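Local coordinates for protein aromatic amino acid aminotransferase I (Candida albicans WO-1, PDB 6HNU) that probably transfers amino groups between aromatic amino acids and 2-oxoglutarate, using pyridoxal 5'-phosphate as cofactor, at residues A9-R23 with Q314-V327. Numbering follows the deposited sequence.
Sequences AKDLTHLLSNESKAR and QKDLLERYVRLHEV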
# COMPACT_ATOMS: atom_id res chain seq x y z
N ALA B 9 -1.11 -4.53 -29.23
CA ALA B 9 -0.01 -5.24 -28.53
C ALA B 9 -0.13 -6.74 -28.78
O ALA B 9 -1.25 -7.22 -29.05
CB ALA B 9 -0.04 -4.94 -27.05
N LYS B 10 0.97 -7.46 -28.68
CA LYS B 10 0.96 -8.94 -28.68
C LYS B 10 0.14 -9.39 -27.48
O LYS B 10 0.07 -8.67 -26.48
CB LYS B 10 2.36 -9.53 -28.62
CG LYS B 10 3.13 -9.37 -29.93
CD LYS B 10 4.33 -10.29 -30.03
CE LYS B 10 5.02 -10.22 -31.38
NZ LYS B 10 4.12 -10.67 -32.47
N ASP B 11 -0.47 -10.56 -27.62
CA ASP B 11 -1.10 -11.29 -26.50
C ASP B 11 0.01 -11.87 -25.65
O ASP B 11 0.69 -12.81 -26.11
CB ASP B 11 -2.04 -12.38 -27.02
CG ASP B 11 -2.83 -13.00 -25.89
OD1 ASP B 11 -2.27 -13.14 -24.79
OD2 ASP B 11 -4.00 -13.33 -26.13
N LEU B 12 0.21 -11.36 -24.44
CA LEU B 12 1.30 -11.85 -23.56
C LEU B 12 0.70 -12.50 -22.32
O LEU B 12 1.41 -12.64 -21.30
CB LEU B 12 2.22 -10.67 -23.22
CG LEU B 12 2.92 -10.03 -24.42
CD1 LEU B 12 3.82 -8.88 -23.99
CD2 LEU B 12 3.75 -11.05 -25.19
N THR B 13 -0.56 -12.93 -22.37
CA THR B 13 -1.21 -13.48 -21.15
C THR B 13 -0.48 -14.78 -20.77
O THR B 13 -0.42 -15.08 -19.59
CB THR B 13 -2.74 -13.51 -21.25
OG1 THR B 13 -3.04 -14.30 -22.39
CG2 THR B 13 -3.37 -12.14 -21.36
N HIS B 14 0.22 -15.44 -21.70
CA HIS B 14 1.05 -16.63 -21.38
C HIS B 14 2.23 -16.27 -20.46
O HIS B 14 2.86 -17.18 -19.87
CB HIS B 14 1.49 -17.34 -22.68
CG HIS B 14 2.39 -16.50 -23.54
ND1 HIS B 14 1.90 -15.51 -24.37
CD2 HIS B 14 3.72 -16.49 -23.69
CE1 HIS B 14 2.91 -14.95 -25.02
NE2 HIS B 14 4.03 -15.51 -24.60
N LEU B 15 2.56 -15.00 -20.26
CA LEU B 15 3.70 -14.64 -19.37
C LEU B 15 3.21 -14.37 -17.94
O LEU B 15 4.06 -14.26 -17.02
CB LEU B 15 4.45 -13.46 -19.98
CG LEU B 15 5.13 -13.78 -21.31
CD1 LEU B 15 5.91 -12.57 -21.81
CD2 LEU B 15 6.02 -15.02 -21.18
N LEU B 16 1.89 -14.27 -17.74
CA LEU B 16 1.33 -14.19 -16.37
C LEU B 16 1.65 -15.48 -15.61
O LEU B 16 1.64 -16.55 -16.24
CB LEU B 16 -0.19 -13.98 -16.43
CG LEU B 16 -0.67 -12.67 -17.02
CD1 LEU B 16 -2.14 -12.76 -17.34
CD2 LEU B 16 -0.39 -11.47 -16.09
N SER B 17 1.91 -15.37 -14.32
CA SER B 17 1.96 -16.50 -13.38
C SER B 17 0.57 -17.18 -13.37
O SER B 17 -0.47 -16.48 -13.57
CB SER B 17 2.36 -16.04 -12.01
OG SER B 17 1.26 -15.51 -11.30
N ASN B 18 0.55 -18.50 -13.17
CA ASN B 18 -0.69 -19.30 -12.94
C ASN B 18 -1.54 -18.62 -11.86
O ASN B 18 -2.76 -18.45 -12.09
CB ASN B 18 -0.32 -20.75 -12.61
CG ASN B 18 0.19 -21.50 -13.82
OD1 ASN B 18 0.14 -21.00 -14.94
ND2 ASN B 18 0.70 -22.71 -13.61
N GLU B 19 -0.91 -18.11 -10.79
CA GLU B 19 -1.62 -17.54 -9.62
C GLU B 19 -2.33 -16.24 -10.03
O GLU B 19 -3.50 -16.01 -9.63
CB GLU B 19 -0.61 -17.37 -8.48
CG GLU B 19 0.03 -18.69 -8.02
CD GLU B 19 1.26 -19.19 -8.78
OE1 GLU B 19 1.66 -18.55 -9.75
OE2 GLU B 19 1.83 -20.21 -8.37
N SER B 20 -1.69 -15.42 -10.85
CA SER B 20 -2.26 -14.13 -11.33
C SER B 20 -3.48 -14.46 -12.20
O SER B 20 -4.56 -13.83 -12.02
CB SER B 20 -1.23 -13.35 -12.07
OG SER B 20 -1.74 -12.12 -12.52
N LYS B 21 -3.34 -15.42 -13.11
CA LYS B 21 -4.46 -15.77 -14.04
C LYS B 21 -5.69 -16.23 -13.26
O LYS B 21 -6.80 -15.92 -13.70
CB LYS B 21 -4.02 -16.90 -14.98
CG LYS B 21 -3.22 -16.49 -16.21
CD LYS B 21 -2.34 -17.64 -16.62
CE LYS B 21 -1.99 -17.64 -18.08
NZ LYS B 21 -0.71 -18.36 -18.30
N ALA B 22 -5.50 -16.96 -12.17
CA ALA B 22 -6.58 -17.52 -11.31
C ALA B 22 -7.28 -16.47 -10.42
O ALA B 22 -8.34 -16.81 -9.84
CB ALA B 22 -6.02 -18.63 -10.47
N ARG B 23 -6.75 -15.25 -10.28
CA ARG B 23 -7.37 -14.19 -9.43
C ARG B 23 -8.74 -13.83 -10.01
O ARG B 23 -8.87 -13.89 -11.25
CB ARG B 23 -6.48 -12.95 -9.33
CG ARG B 23 -5.28 -13.16 -8.41
CD ARG B 23 -4.43 -11.91 -8.19
NE ARG B 23 -3.32 -12.26 -7.34
CZ ARG B 23 -3.37 -12.35 -6.02
NH1 ARG B 23 -4.50 -12.07 -5.36
NH2 ARG B 23 -2.31 -12.77 -5.36
N GLN B 314 0.16 -2.78 -21.16
CA GLN B 314 -1.00 -3.13 -22.01
C GLN B 314 -2.18 -3.44 -21.09
O GLN B 314 -1.98 -3.89 -19.95
CB GLN B 314 -0.66 -4.21 -23.03
CG GLN B 314 -0.28 -5.55 -22.48
CD GLN B 314 -0.35 -6.55 -23.62
OE1 GLN B 314 -1.43 -6.89 -24.08
NE2 GLN B 314 0.81 -6.96 -24.14
N LYS B 315 -3.38 -3.14 -21.58
CA LYS B 315 -4.65 -3.22 -20.82
C LYS B 315 -4.77 -4.55 -20.11
O LYS B 315 -5.06 -4.54 -18.92
CB LYS B 315 -5.84 -3.07 -21.77
CG LYS B 315 -6.96 -2.19 -21.26
CD LYS B 315 -6.75 -0.75 -21.69
CE LYS B 315 -7.30 -0.47 -23.07
NZ LYS B 315 -7.12 0.96 -23.42
N ASP B 316 -4.63 -5.66 -20.83
CA ASP B 316 -4.89 -6.98 -20.25
C ASP B 316 -3.88 -7.36 -19.16
O ASP B 316 -4.28 -8.15 -18.29
CB ASP B 316 -4.96 -8.07 -21.30
CG ASP B 316 -6.14 -7.92 -22.24
OD1 ASP B 316 -7.13 -7.23 -21.85
OD2 ASP B 316 -6.02 -8.40 -23.36
N LEU B 317 -2.65 -6.85 -19.16
CA LEU B 317 -1.72 -7.15 -18.04
C LEU B 317 -2.05 -6.24 -16.86
O LEU B 317 -2.09 -6.74 -15.73
CB LEU B 317 -0.25 -7.00 -18.50
CG LEU B 317 0.18 -7.85 -19.69
CD1 LEU B 317 1.67 -7.64 -20.01
CD2 LEU B 317 -0.10 -9.34 -19.49
N LEU B 318 -2.36 -4.96 -17.10
CA LEU B 318 -2.72 -3.98 -16.06
C LEU B 318 -3.96 -4.48 -15.31
O LEU B 318 -4.02 -4.28 -14.10
CB LEU B 318 -2.96 -2.58 -16.64
CG LEU B 318 -1.73 -1.80 -17.07
CD1 LEU B 318 -2.02 -0.33 -17.24
CD2 LEU B 318 -0.62 -1.98 -16.12
N GLU B 319 -4.89 -5.15 -15.99
CA GLU B 319 -6.12 -5.69 -15.35
C GLU B 319 -5.75 -6.69 -14.26
O GLU B 319 -6.41 -6.66 -13.22
CB GLU B 319 -7.07 -6.24 -16.41
CG GLU B 319 -8.38 -6.73 -15.81
CD GLU B 319 -8.31 -8.16 -15.32
OE1 GLU B 319 -7.36 -8.86 -15.74
OE2 GLU B 319 -9.16 -8.55 -14.45
N ARG B 320 -4.73 -7.54 -14.45
CA ARG B 320 -4.25 -8.48 -13.43
C ARG B 320 -3.61 -7.73 -12.24
O ARG B 320 -3.79 -8.18 -11.09
CB ARG B 320 -3.28 -9.50 -14.02
CG ARG B 320 -3.92 -10.44 -15.03
CD ARG B 320 -4.84 -11.46 -14.40
NE ARG B 320 -6.24 -11.03 -14.30
CZ ARG B 320 -7.21 -11.71 -13.71
NH1 ARG B 320 -8.45 -11.24 -13.75
NH2 ARG B 320 -6.97 -12.88 -13.11
N TYR B 321 -2.86 -6.67 -12.48
CA TYR B 321 -2.41 -5.80 -11.37
C TYR B 321 -3.62 -5.26 -10.59
O TYR B 321 -3.53 -5.19 -9.37
CB TYR B 321 -1.60 -4.61 -11.87
CG TYR B 321 -0.16 -4.87 -12.21
CD1 TYR B 321 0.21 -5.31 -13.48
CD2 TYR B 321 0.85 -4.52 -11.34
CE1 TYR B 321 1.54 -5.46 -13.85
CE2 TYR B 321 2.19 -4.68 -11.68
CZ TYR B 321 2.54 -5.14 -12.94
OH TYR B 321 3.85 -5.24 -13.31
N VAL B 322 -4.70 -4.82 -11.25
CA VAL B 322 -5.88 -4.24 -10.55
C VAL B 322 -6.50 -5.31 -9.64
O VAL B 322 -6.73 -5.05 -8.45
CB VAL B 322 -6.88 -3.65 -11.56
CG1 VAL B 322 -8.15 -3.22 -10.83
CG2 VAL B 322 -6.27 -2.48 -12.33
N ARG B 323 -6.67 -6.54 -10.12
CA ARG B 323 -7.19 -7.67 -9.29
C ARG B 323 -6.31 -7.83 -8.05
O ARG B 323 -6.84 -7.97 -6.95
CB ARG B 323 -7.20 -8.95 -10.12
CG ARG B 323 -8.12 -8.86 -11.33
CD ARG B 323 -9.60 -8.78 -10.93
NE ARG B 323 -10.14 -7.44 -10.69
CZ ARG B 323 -10.55 -6.57 -11.61
NH1 ARG B 323 -10.45 -6.81 -12.90
NH2 ARG B 323 -11.07 -5.41 -11.21
N LEU B 324 -4.99 -7.81 -8.21
CA LEU B 324 -4.08 -7.96 -7.06
C LEU B 324 -4.23 -6.75 -6.14
O LEU B 324 -4.40 -6.96 -4.90
CB LEU B 324 -2.64 -8.10 -7.53
CG LEU B 324 -1.58 -8.09 -6.44
CD1 LEU B 324 -1.80 -9.19 -5.42
CD2 LEU B 324 -0.20 -8.25 -7.08
N HIS B 325 -4.23 -5.54 -6.69
CA HIS B 325 -4.38 -4.30 -5.88
C HIS B 325 -5.65 -4.34 -5.01
O HIS B 325 -5.57 -3.90 -3.87
CB HIS B 325 -4.35 -3.07 -6.77
CG HIS B 325 -2.98 -2.66 -7.19
ND1 HIS B 325 -2.81 -1.68 -8.12
CD2 HIS B 325 -1.75 -3.00 -6.77
CE1 HIS B 325 -1.52 -1.44 -8.27
NE2 HIS B 325 -0.85 -2.22 -7.48
N GLU B 326 -6.79 -4.82 -5.55
CA GLU B 326 -8.07 -4.95 -4.83
C GLU B 326 -7.92 -5.66 -3.48
O GLU B 326 -8.58 -5.21 -2.55
CB GLU B 326 -9.12 -5.69 -5.67
CG GLU B 326 -9.73 -4.71 -6.62
CD GLU B 326 -10.51 -5.30 -7.78
OE1 GLU B 326 -10.48 -6.54 -7.97
OE2 GLU B 326 -11.12 -4.49 -8.51
N VAL B 327 -7.07 -6.68 -3.39
CA VAL B 327 -6.92 -7.49 -2.14
C VAL B 327 -5.54 -7.31 -1.49
O VAL B 327 -5.23 -8.06 -0.56
CB VAL B 327 -7.20 -8.97 -2.46
CG1 VAL B 327 -8.63 -9.12 -2.95
CG2 VAL B 327 -6.21 -9.54 -3.46
O HOH W 1 -2.89 -7.31 -26.85
O HOH W 2 -1.78 -9.62 -23.36
O HOH W 3 -1.76 -10.04 -10.60
O HOH W 4 -7.07 -11.13 -6.64
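Arg320 NH2 donates hydrogen bonds to two carbonyls of residues 9-23, Ser20 O and Arg23 O, each at 2.8 Å. The first is met in its carbonyl plane, the second from above its plane; one nitrogen ties two carbonyls three residues apart. Bends at chi2 (-72°) and chi3 (91°) turn the Arg320 chain so that its guanidinium reaches Glu319 side-on through NE and NH1. Glu319 OE2 also accepts from Arg323 NH1, and Arg323 in turn holds Glu326 side-on, forming a salt-bridge network that fixes the rotation of Arg320 and probably offsets its charge. Ser20 O receives a further bond from Arg23 N.

At the other end, Gln314, the N-cap residue of helix 315-327, donates from NE2 to Lys10 O (3.0 Å), which lies in the Gln314 amide plane; the same nitrogen also bonds Gly290 O. Water bridges Gln314 OE1 to Leu12 N, and another water joins Ser20 OG to Arg320 O.

The N-terminal segment thus runs as an irregular strap along the helix that follows strand 309-314 of the large mixed sheet, the core of the aminotransferase fold; helix 18-22 crosses helix 315-327 at 79°.

Apolar packing fills the middle. Leu16 lies across Arg320, its CD1 3.7 Å from Arg320 CG, while its CD2 meets Leu317 CD2 at 4.0 Å. Beyond, Arg23 extends from CG to NE and lays one guanidinium face on Leu324 CD1, 3.6 Å from Arg23 CZ, with Val327 CG2 3.6 Å from Arg23 NH1. Glu171 of the second subunit packs on both Arg23 and Val327, placing this end at the dimer interface, with the side chain of Val327 about 8 Å from a bound phenylalanine.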